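Local coordinates for protein imidazolonepropionase (Unidentified, PDB 2Q09) that hydrolyses the ring carbon-nitrogen bond of imidazolone-5-propanoate to give N-formimidoyl-L-glutamate, the third step of histidine degradation, at residues Leu165-Val169 / Arg398-Gly402; Asp212-Ile218 / Gly241-Ser247. All coordinates share one frame; numbering follows the deposited sequence.

Interaction 1: residues Leu165-Val169 / Arg398-Gly402; sequences LPIRV and RVVNG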
ATOM      1  N   LEU A 165       6.217   0.689 -16.243  1.00 27.11           N
ATOM      2  CA  LEU A 165       5.091  -0.242 -16.225  1.00 26.43           C
ATOM      3  C   LEU A 165       3.755   0.491 -16.137  1.00 26.50           C
ATOM      4  O   LEU A 165       3.694   1.626 -15.659  1.00 25.73           O
ATOM      5  CB  LEU A 165       5.230  -1.208 -15.040  1.00 26.86           C
ATOM      6  CG  LEU A 165       6.493  -2.082 -15.004  1.00 27.54           C
ATOM      7  CD1 LEU A 165       6.560  -2.845 -13.692  1.00 27.39           C
ATOM      8  CD2 LEU A 165       6.484  -3.050 -16.179  1.00 29.63           C
ATOM      9  N   PRO A 166       2.669  -0.153 -16.597  1.00 25.86           N
ATOM     10  CA  PRO A 166       1.333   0.453 -16.563  1.00 26.32           C
ATOM     11  C   PRO A 166       0.729   0.360 -15.161  1.00 25.34           C
ATOM     12  O   PRO A 166      -0.217  -0.398 -14.925  1.00 26.40           O
ATOM     13  CB  PRO A 166       0.565  -0.373 -17.587  1.00 25.43           C
ATOM     14  CG  PRO A 166       1.130  -1.754 -17.369  1.00 26.66           C
ATOM     15  CD  PRO A 166       2.633  -1.480 -17.244  1.00 27.30           C
ATOM     16  N   ILE A 167       1.276   1.146 -14.240  1.00 24.81           N
ATOM     17  CA  ILE A 167       0.814   1.121 -12.859  1.00 24.49           C
ATOM     18  C   ILE A 167       1.187   2.443 -12.185  1.00 24.26           C
ATOM     19  O   ILE A 167       2.250   3.002 -12.460  1.00 23.52           O
ATOM     20  CB  ILE A 167       1.476  -0.096 -12.130  1.00 25.13           C
ATOM     21  CG1 ILE A 167       0.705  -0.478 -10.864  1.00 26.38           C
ATOM     22  CG2 ILE A 167       2.940   0.202 -11.836  1.00 24.53           C
ATOM     23  CD1 ILE A 167       0.804   0.505  -9.745  1.00 32.86           C
ATOM     24  N   ARG A 168       0.312   2.950 -11.319  1.00 23.08           N
ATOM     25  CA  ARG A 168       0.584   4.199 -10.617  1.00 22.45           C
ATOM     26  C   ARG A 168       1.412   3.904  -9.369  1.00 23.16           C
ATOM     27  O   ARG A 168       1.115   2.971  -8.615  1.00 23.31           O
ATOM     28  CB  ARG A 168      -0.719   4.894 -10.214  1.00 22.20           C
ATOM     29  CG  ARG A 168      -1.614   5.269 -11.389  1.00 24.20           C
ATOM     30  CD  ARG A 168      -2.935   5.855 -10.895  1.00 25.78           C
ATOM     31  NE  ARG A 168      -3.909   6.017 -11.975  1.00 26.42           N
ATOM     32  CZ  ARG A 168      -3.928   7.032 -12.832  1.00 28.31           C
ATOM     33  NH1 ARG A 168      -3.022   8.002 -12.746  1.00 27.61           N
ATOM     34  NH2 ARG A 168      -4.855   7.073 -13.785  1.00 25.94           N
ATOM     35  N   VAL A 169       2.452   4.696  -9.151  1.00 21.53           N
ATOM     36  CA  VAL A 169       3.306   4.495  -7.991  1.00 21.27           C
ATOM     37  C   VAL A 169       3.325   5.713  -7.091  1.00 22.43           C
ATOM     38  O   VAL A 169       3.524   6.833  -7.557  1.00 23.51           O
ATOM     39  CB  VAL A 169       4.765   4.185  -8.409  1.00 22.15           C
ATOM     40  CG1 VAL A 169       5.644   4.038  -7.176  1.00 19.60           C
ATOM     41  CG2 VAL A 169       4.809   2.919  -9.255  1.00 20.46           C
ATOM     42  N   ARG A 398      -7.589  -4.846 -18.009  1.00 25.35           N
ATOM     43  CA  ARG A 398      -7.016  -4.049 -16.926  1.00 24.33           C
ATOM     44  C   ARG A 398      -6.785  -2.655 -17.481  1.00 24.76           C
ATOM     45  O   ARG A 398      -5.856  -2.430 -18.256  1.00 24.74           O
ATOM     46  CB  ARG A 398      -5.692  -4.660 -16.439  1.00 23.66           C
ATOM     47  CG  ARG A 398      -4.990  -3.850 -15.346  1.00 21.37           C
ATOM     48  CD  ARG A 398      -3.739  -4.586 -14.841  1.00 22.52           C
ATOM     49  NE  ARG A 398      -2.997  -3.782 -13.875  1.00 22.45           N
ATOM     50  CZ  ARG A 398      -2.189  -2.781 -14.201  1.00 23.72           C
ATOM     51  NH1 ARG A 398      -1.998  -2.455 -15.477  1.00 22.94           N
ATOM     52  NH2 ARG A 398      -1.583  -2.090 -13.249  1.00 22.92           N
ATOM     53  N   VAL A 399      -7.639  -1.721 -17.078  1.00 25.09           N
ATOM     54  CA  VAL A 399      -7.574  -0.354 -17.562  1.00 24.15           C
ATOM     55  C   VAL A 399      -7.000   0.628 -16.555  1.00 24.74           C
ATOM     56  O   VAL A 399      -7.446   0.695 -15.407  1.00 22.91           O
ATOM     57  CB  VAL A 399      -8.978   0.127 -17.984  1.00 23.89           C
ATOM     58  CG1 VAL A 399      -8.929   1.588 -18.412  1.00 25.28           C
ATOM     59  CG2 VAL A 399      -9.492  -0.735 -19.117  1.00 25.02           C
ATOM     60  N   VAL A 400      -6.001   1.390 -17.000  1.00 23.80           N
ATOM     61  CA  VAL A 400      -5.359   2.392 -16.164  1.00 25.37           C
ATOM     62  C   VAL A 400      -5.357   3.705 -16.945  1.00 27.79           C
ATOM     63  O   VAL A 400      -4.876   3.764 -18.079  1.00 28.46           O
ATOM     64  CB  VAL A 400      -3.912   1.972 -15.809  1.00 25.95           C
ATOM     65  CG1 VAL A 400      -3.225   3.066 -15.021  1.00 26.47           C
ATOM     66  CG2 VAL A 400      -3.941   0.669 -15.005  1.00 26.53           C
ATOM     67  N   ASN A 401      -5.908   4.746 -16.335  1.00 28.80           N
ATOM     68  CA  ASN A 401      -6.015   6.062 -16.952  1.00 31.09           C
ATOM     69  C   ASN A 401      -6.760   5.979 -18.280  1.00 32.15           C
ATOM     70  O   ASN A 401      -6.445   6.692 -19.233  1.00 32.74           O
ATOM     71  CB  ASN A 401      -4.634   6.679 -17.171  1.00 31.65           C
ATOM     72  CG  ASN A 401      -4.686   8.197 -17.252  1.00 33.31           C
ATOM     73  OD1 ASN A 401      -4.380   8.796 -18.285  1.00 34.42           O
ATOM     74  ND2 ASN A 401      -5.093   8.824 -16.156  1.00 30.05           N
ATOM     75  N   GLY A 402      -7.742   5.087 -18.335  1.00 32.70           N
ATOM     76  CA  GLY A 402      -8.537   4.927 -19.538  1.00 33.32           C
ATOM     77  C   GLY A 402      -7.940   4.086 -20.647  1.00 33.95           C
ATOM     78  O   GLY A 402      -8.548   3.950 -21.706  1.00 34.33           O
TER
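P166 and V400 bring the two backbones closest, their CA atoms 7.0 Å apart, and the segments run at 59° to each other with no strand pairing between them. Residues 165-169 lead out of a helix into strand 168-176 of the amidohydrolase TIM barrel, through an inverse gamma turn centred on P166. Residues 398-402 end strand 395-400, which pairs with 375-378.

The contact illustrates how an arginine can read a turn through one carbonyl. R398 reaches it with an extended chain whose CG is anti to the backbone N (chi1 177°), and grips P166 O end-on with two nitrogens, NH1 at 2.8 Å and NH2 at 2.7 Å. The oxygen lies within 1° of the guanidinium plane, and because it sits between two N-H groups both bonds are bent. NH2 also bonds to V135 O, so three bonds to two carbonyls fix the rotation of the flat group. Carbon packs against it too: P166 CG lies 3.7 Å from R398 NH1, off the guanidinium plane, while I167 CG1 meets the NH2 edge in plane at the same separation.

Beside this grip the CB of V400 points toward residues 165-169, with CG2 3.9 Å from P166 O and CG1 4.3 Å from R168 NE. R168 finds its main polar partner in D374, a salt bridge through NE; D374 also accepts a bond from the backbone N of N401, tying the end of strand 395-400 to the same acid. Past the salt bridge, R168 NH2 lies 3.4 Å from N401 CB.

Interaction 2: residues Asp212-Ile218 / Gly241-Ser247; sequences DVFCEHI and GHMDQLS. With FE (Fe (III) ion), chain B; DI6 (3-[(4S)-2,5-dioxoimidazolidin-4-yl]propanoic acid), chain C.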
ATOM      1  N   ASP A 212       7.169   8.389   6.124  1.00 28.19           N
ATOM      2  CA  ASP A 212       6.771   7.320   7.043  1.00 29.99           C
ATOM      3  C   ASP A 212       7.794   7.204   8.178  1.00 30.40           C
ATOM      4  O   ASP A 212       8.912   7.711   8.063  1.00 29.93           O
ATOM      5  CB  ASP A 212       6.715   6.003   6.253  1.00 30.89           C
ATOM      6  CG  ASP A 212       5.934   4.900   6.955  1.00 33.96           C
ATOM      7  OD1 ASP A 212       5.643   5.009   8.167  1.00 32.45           O
ATOM      8  OD2 ASP A 212       5.621   3.901   6.270  1.00 34.34           O
ATOM      9  N   VAL A 213       7.415   6.524   9.255  1.00 31.10           N
ATOM     10  CA  VAL A 213       8.294   6.341  10.411  1.00 32.05           C
ATOM     11  C   VAL A 213       8.005   5.047  11.165  1.00 32.70           C
ATOM     12  O   VAL A 213       6.854   4.655  11.326  1.00 31.48           O
ATOM     13  CB  VAL A 213       8.141   7.500  11.427  1.00 32.66           C
ATOM     14  CG1 VAL A 213       8.938   7.193  12.685  1.00 32.59           C
ATOM     15  CG2 VAL A 213       8.609   8.814  10.815  1.00 35.30           C
ATOM     16  N   PHE A 214       9.058   4.381  11.624  1.00 32.40           N
ATOM     17  CA  PHE A 214       8.901   3.166  12.409  1.00 33.54           C
ATOM     18  C   PHE A 214       9.029   3.573  13.873  1.00 35.12           C
ATOM     19  O   PHE A 214      10.128   3.640  14.423  1.00 33.97           O
ATOM     20  CB  PHE A 214       9.978   2.135  12.062  1.00 34.14           C
ATOM     21  CG  PHE A 214       9.912   0.894  12.903  1.00 36.13           C
ATOM     22  CD1 PHE A 214       8.697   0.244  13.108  1.00 37.07           C
ATOM     23  CD2 PHE A 214      11.066   0.353  13.464  1.00 37.89           C
ATOM     24  CE1 PHE A 214       8.633  -0.934  13.858  1.00 37.75           C
ATOM     25  CE2 PHE A 214      11.009  -0.820  14.213  1.00 38.31           C
ATOM     26  CZ  PHE A 214       9.789  -1.464  14.406  1.00 38.36           C
ATOM     27  N   CYS A 215       7.890   3.858  14.498  1.00 36.38           N
ATOM     28  CA  CYS A 215       7.844   4.272  15.890  1.00 37.41           C
ATOM     29  C   CYS A 215       7.655   3.066  16.799  1.00 38.88           C
ATOM     30  O   CYS A 215       6.574   2.479  16.851  1.00 38.51           O
ATOM     31  CB  CYS A 215       6.697   5.262  16.080  1.00 38.51           C
ATOM     32  SG  CYS A 215       6.398   5.733  17.803  1.00 38.21           S
ATOM     33  N   GLU A 216       8.704   2.709  17.530  1.00 40.19           N
ATOM     34  CA  GLU A 216       8.643   1.543  18.399  1.00 41.42           C
ATOM     35  C   GLU A 216       9.829   1.557  19.364  1.00 42.97           C
ATOM     36  O   GLU A 216      10.746   2.364  19.205  1.00 42.09           O
ATOM     37  CB  GLU A 216       8.675   0.290  17.515  1.00 40.84           C
ATOM     38  CG  GLU A 216       8.302  -1.011  18.190  1.00 42.67           C
ATOM     39  CD  GLU A 216       6.879  -1.015  18.687  1.00 43.04           C
ATOM     40  OE1 GLU A 216       5.946  -1.085  17.860  1.00 42.14           O
ATOM     41  OE2 GLU A 216       6.696  -0.937  19.914  1.00 43.66           O
ATOM     42  N   HIS A 217       9.811   0.682  20.367  1.00 44.24           N
ATOM     43  CA  HIS A 217      10.904   0.623  21.330  1.00 47.15           C
ATOM     44  C   HIS A 217      12.218   0.279  20.646  1.00 46.96           C
ATOM     45  O   HIS A 217      13.261   0.828  20.990  1.00 48.52           O
ATOM     46  CB  HIS A 217      10.603  -0.392  22.445  1.00 49.19           C
ATOM     47  CG  HIS A 217      10.209  -1.746  21.946  1.00 52.80           C
ATOM     48  ND1 HIS A 217       9.078  -1.952  21.194  1.00 54.52           N
ATOM     49  CD2 HIS A 217      10.788  -2.959  22.116  1.00 53.94           C
ATOM     50  CE1 HIS A 217       8.968  -3.244  20.919  1.00 55.43           C
ATOM     51  NE2 HIS A 217       9.990  -3.873  21.466  1.00 54.90           N
ATOM     52  N   ILE A 218      12.171  -0.629  19.677  1.00 46.52           N
ATOM     53  CA  ILE A 218      13.374  -1.005  18.943  1.00 46.34           C
ATOM     54  C   ILE A 218      13.429  -0.195  17.648  1.00 45.82           C
ATOM     55  O   ILE A 218      14.220  -0.476  16.749  1.00 45.75           O
ATOM     56  CB  ILE A 218      13.411  -2.528  18.619  1.00 47.10           C
ATOM     57  CG1 ILE A 218      12.318  -2.899  17.620  1.00 47.32           C
ATOM     58  CG2 ILE A 218      13.230  -3.328  19.891  1.00 47.15           C
ATOM     59  CD1 ILE A 218      12.241  -4.375  17.288  1.00 46.66           C
ATOM     60  N   GLY A 241       2.716   6.298   9.364  1.00 31.82           N
ATOM     61  CA  GLY A 241       3.654   5.615  10.236  1.00 33.32           C
ATOM     62  C   GLY A 241       3.379   4.161  10.560  1.00 34.53           C
ATOM     63  O   GLY A 241       2.232   3.704  10.540  1.00 33.47           O
ATOM     64  N   HIS A 242       4.456   3.433  10.841  1.00 33.33           N
ATOM     65  CA  HIS A 242       4.367   2.031  11.239  1.00 34.28           C
ATOM     66  C   HIS A 242       4.102   2.117  12.739  1.00 34.99           C
ATOM     67  O   HIS A 242       5.034   2.280  13.526  1.00 35.75           O
ATOM     68  CB  HIS A 242       5.698   1.312  11.001  1.00 32.65           C
ATOM     69  CG  HIS A 242       5.922   0.888   9.581  1.00 32.14           C
ATOM     70  ND1 HIS A 242       6.051   1.780   8.540  1.00 31.22           N
ATOM     71  CD2 HIS A 242       6.078  -0.346   9.045  1.00 31.69           C
ATOM     72  CE1 HIS A 242       6.283   1.112   7.419  1.00 30.95           C
ATOM     73  NE2 HIS A 242       6.306  -0.177   7.699  1.00 30.42           N
HETATM   74  N   MSE A 243       2.837   2.012  13.139  1.00 35.18           N
HETATM   75  CA  MSE A 243       2.490   2.142  14.552  1.00 35.30           C
HETATM   76  C   MSE A 243       1.934   0.925  15.283  1.00 33.45           C
HETATM   77  O   MSE A 243       1.260   0.070  14.700  1.00 32.40           O
HETATM   78  CB  MSE A 243       1.489   3.285  14.726  1.00 38.25           C
HETATM   79  CG  MSE A 243       2.034   4.472  15.495  1.00 43.56           C
HETATM   80 SE   MSE A 243       3.545   5.235  14.597  1.00 45.43          SE
HETATM   81  CE  MSE A 243       2.595   6.161  13.231  1.00 44.43           C
ATOM     82  N   ASP A 244       2.236   0.878  16.577  1.00 32.82           N
ATOM     83  CA  ASP A 244       1.758  -0.172  17.468  1.00 33.46           C
ATOM     84  C   ASP A 244       1.873  -1.606  16.964  1.00 33.48           C
ATOM     85  O   ASP A 244       0.962  -2.412  17.168  1.00 33.40           O
ATOM     86  CB  ASP A 244       0.299   0.114  17.841  1.00 32.97           C
ATOM     87  CG  ASP A 244       0.109   1.499  18.438  1.00 34.30           C
ATOM     88  OD1 ASP A 244       0.869   1.856  19.363  1.00 34.06           O
ATOM     89  OD2 ASP A 244      -0.804   2.229  17.991  1.00 33.12           O
ATOM     90  N   GLN A 245       2.982  -1.930  16.308  1.00 33.63           N
ATOM     91  CA  GLN A 245       3.173  -3.287  15.810  1.00 33.33           C
ATOM     92  C   GLN A 245       3.686  -4.206  16.922  1.00 34.14           C
ATOM     93  O   GLN A 245       3.237  -5.349  17.044  1.00 32.84           O
ATOM     94  CB  GLN A 245       4.155  -3.296  14.630  1.00 33.03           C
ATOM     95  CG  GLN A 245       4.403  -4.675  14.031  1.00 34.13           C
ATOM     96  CD  GLN A 245       5.447  -4.657  12.923  1.00 34.72           C
ATOM     97  OE1 GLN A 245       6.310  -3.782  12.884  1.00 31.88           O
ATOM     98  NE2 GLN A 245       5.380  -5.637  12.026  1.00 34.65           N
ATOM     99  N   LEU A 246       4.624  -3.705  17.728  1.00 34.78           N
ATOM    100  CA  LEU A 246       5.196  -4.495  18.816  1.00 35.84           C
ATOM    101  C   LEU A 246       4.795  -3.972  20.199  1.00 36.76           C
ATOM    102  O   LEU A 246       4.784  -4.726  21.173  1.00 35.86           O
ATOM    103  CB  LEU A 246       6.729  -4.530  18.698  1.00 36.99           C
ATOM    104  CG  LEU A 246       7.327  -5.032  17.373  1.00 38.32           C
ATOM    105  CD1 LEU A 246       8.844  -4.957  17.434  1.00 37.85           C
ATOM    106  CD2 LEU A 246       6.871  -6.459  17.098  1.00 38.09           C
ATOM    107  N   SER A 247       4.485  -2.680  20.282  1.00 37.06           N
ATOM    108  CA  SER A 247       4.061  -2.070  21.538  1.00 38.08           C
ATOM    109  C   SER A 247       3.435  -0.714  21.254  1.00 38.30           C
ATOM    110  O   SER A 247       3.586  -0.171  20.164  1.00 37.87           O
ATOM    111  CB  SER A 247       5.245  -1.903  22.501  1.00 38.49           C
ATOM    112  OG  SER A 247       6.019  -0.763  22.189  1.00 39.24           O
TER
HETATM  113 FE    FE B 500       5.966  -2.061   6.370  1.00 31.04          FE
HETATM  114  N1  DI6 C 600       7.903  -3.531  10.502  1.00 36.27           N
HETATM  115  C2  DI6 C 600       7.993  -4.660   9.767  1.00 35.80           C
HETATM  116  O2  DI6 C 600       7.420  -5.715   9.967  1.00 34.50           O
HETATM  117  C3  DI6 C 600       8.965  -4.332   8.606  1.00 35.08           C
HETATM  118  N4  DI6 C 600       9.329  -2.927   8.893  1.00 35.79           N
HETATM  119  C5  DI6 C 600       8.665  -2.548  10.002  1.00 36.84           C
HETATM  120  O5  DI6 C 600       8.740  -1.430  10.492  1.00 36.98           O
HETATM  121  C6  DI6 C 600      10.170  -5.260   8.627  1.00 33.45           C
HETATM  122  C7  DI6 C 600      11.160  -4.972   7.496  1.00 34.18           C
HETATM  123  C8  DI6 C 600      12.394  -5.887   7.467  1.00 33.76           C
HETATM  124  O9  DI6 C 600      13.061  -5.916   6.414  1.00 33.75           O
HETATM  125  O10 DI6 C 600      12.705  -6.575   8.473  1.00 34.71           O
HETATM  126  O   HOH W   1       4.519   1.764  18.400  1.00 31.06           O
HETATM  127  O   HOH W   2       5.100   0.010  15.385  1.00 28.07           O
HETATM  128  O   HOH W   3       6.121  -3.830   8.044  1.00 26.67           O
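The beta-alpha-beta unit of strand 210-213, helix 222-234 and strand 238-243 brings its two parallel strands together here, at the iron site and inhibitor pocket of the TIM barrel. F214 and H242 form a single backbone bridge: H242 N donates to V213 O at 2.7 Å, and C215 N returns a weak bond to H242 O. Next to the bridge, C215 CB packs 3.5 Å from the selenium of selenomethionine M243.

H242 shows how one imidazole serves two shells. Its NE2 binds the iron(III) ion at 2.3 Å, in company with H72, H74, D317 and water 3. At the far side of the ring, ND1 makes a weak bond of 3.3 Å to D212 OD1, the carboxylate turned 30° from the ring plane. D212 is thus a second-shell partner that probably helps to orient the ligating ring, and its OD2 is in turn salt-bridged to K141.

Farther along, E216 fastens the loop after strand 238-243. Its chain, bent at chi2 (63°), brings OE1 to L246 N, which donates at 2.9 Å from well above the carboxylate plane; S247 N adds a weak bond. OE2 accepts from H217 ND1, lying in that imidazole's plane. Water 2 links E216 OE1, H242 O and Q245 N, joining this loop to the metal-bearing strand.

The pocket wall follows. O5 of the inhibitor lies over one face of the F214 ring, near CD1 at 3.1 Å, with E216 CB against the opposite face. Y144, H177, T322 and R81 also bind the inhibitor. Q245 holds its ring with paired bonds: OE1 accepts from inhibitor N1 at 2.9 Å, and NE2 donates to O2 almost straight, at 175°.

In the fold
Strand 168-176 joins the two contacts: interaction 1 lies at its beginning, and its later part hydrogen-bonds through backbone atoms of L173 and A176 to D212 and F214 of interaction 2. Just beyond the strand, H177 binds the inhibitor. The contacts therefore occupy opposite ends of the barrel, their centres 32 Å apart and their nearest atoms about 13 Å apart, on opposite sides of the chain's centre. Between the two segments of interaction 1, the chain runs through both segments of interaction 2. The division is instructive: interaction 2 holds H242, F214 and Q245 at the iron and inhibitor, whereas interaction 1 lies away from the site and ties the barrel to the strands near the C-terminus.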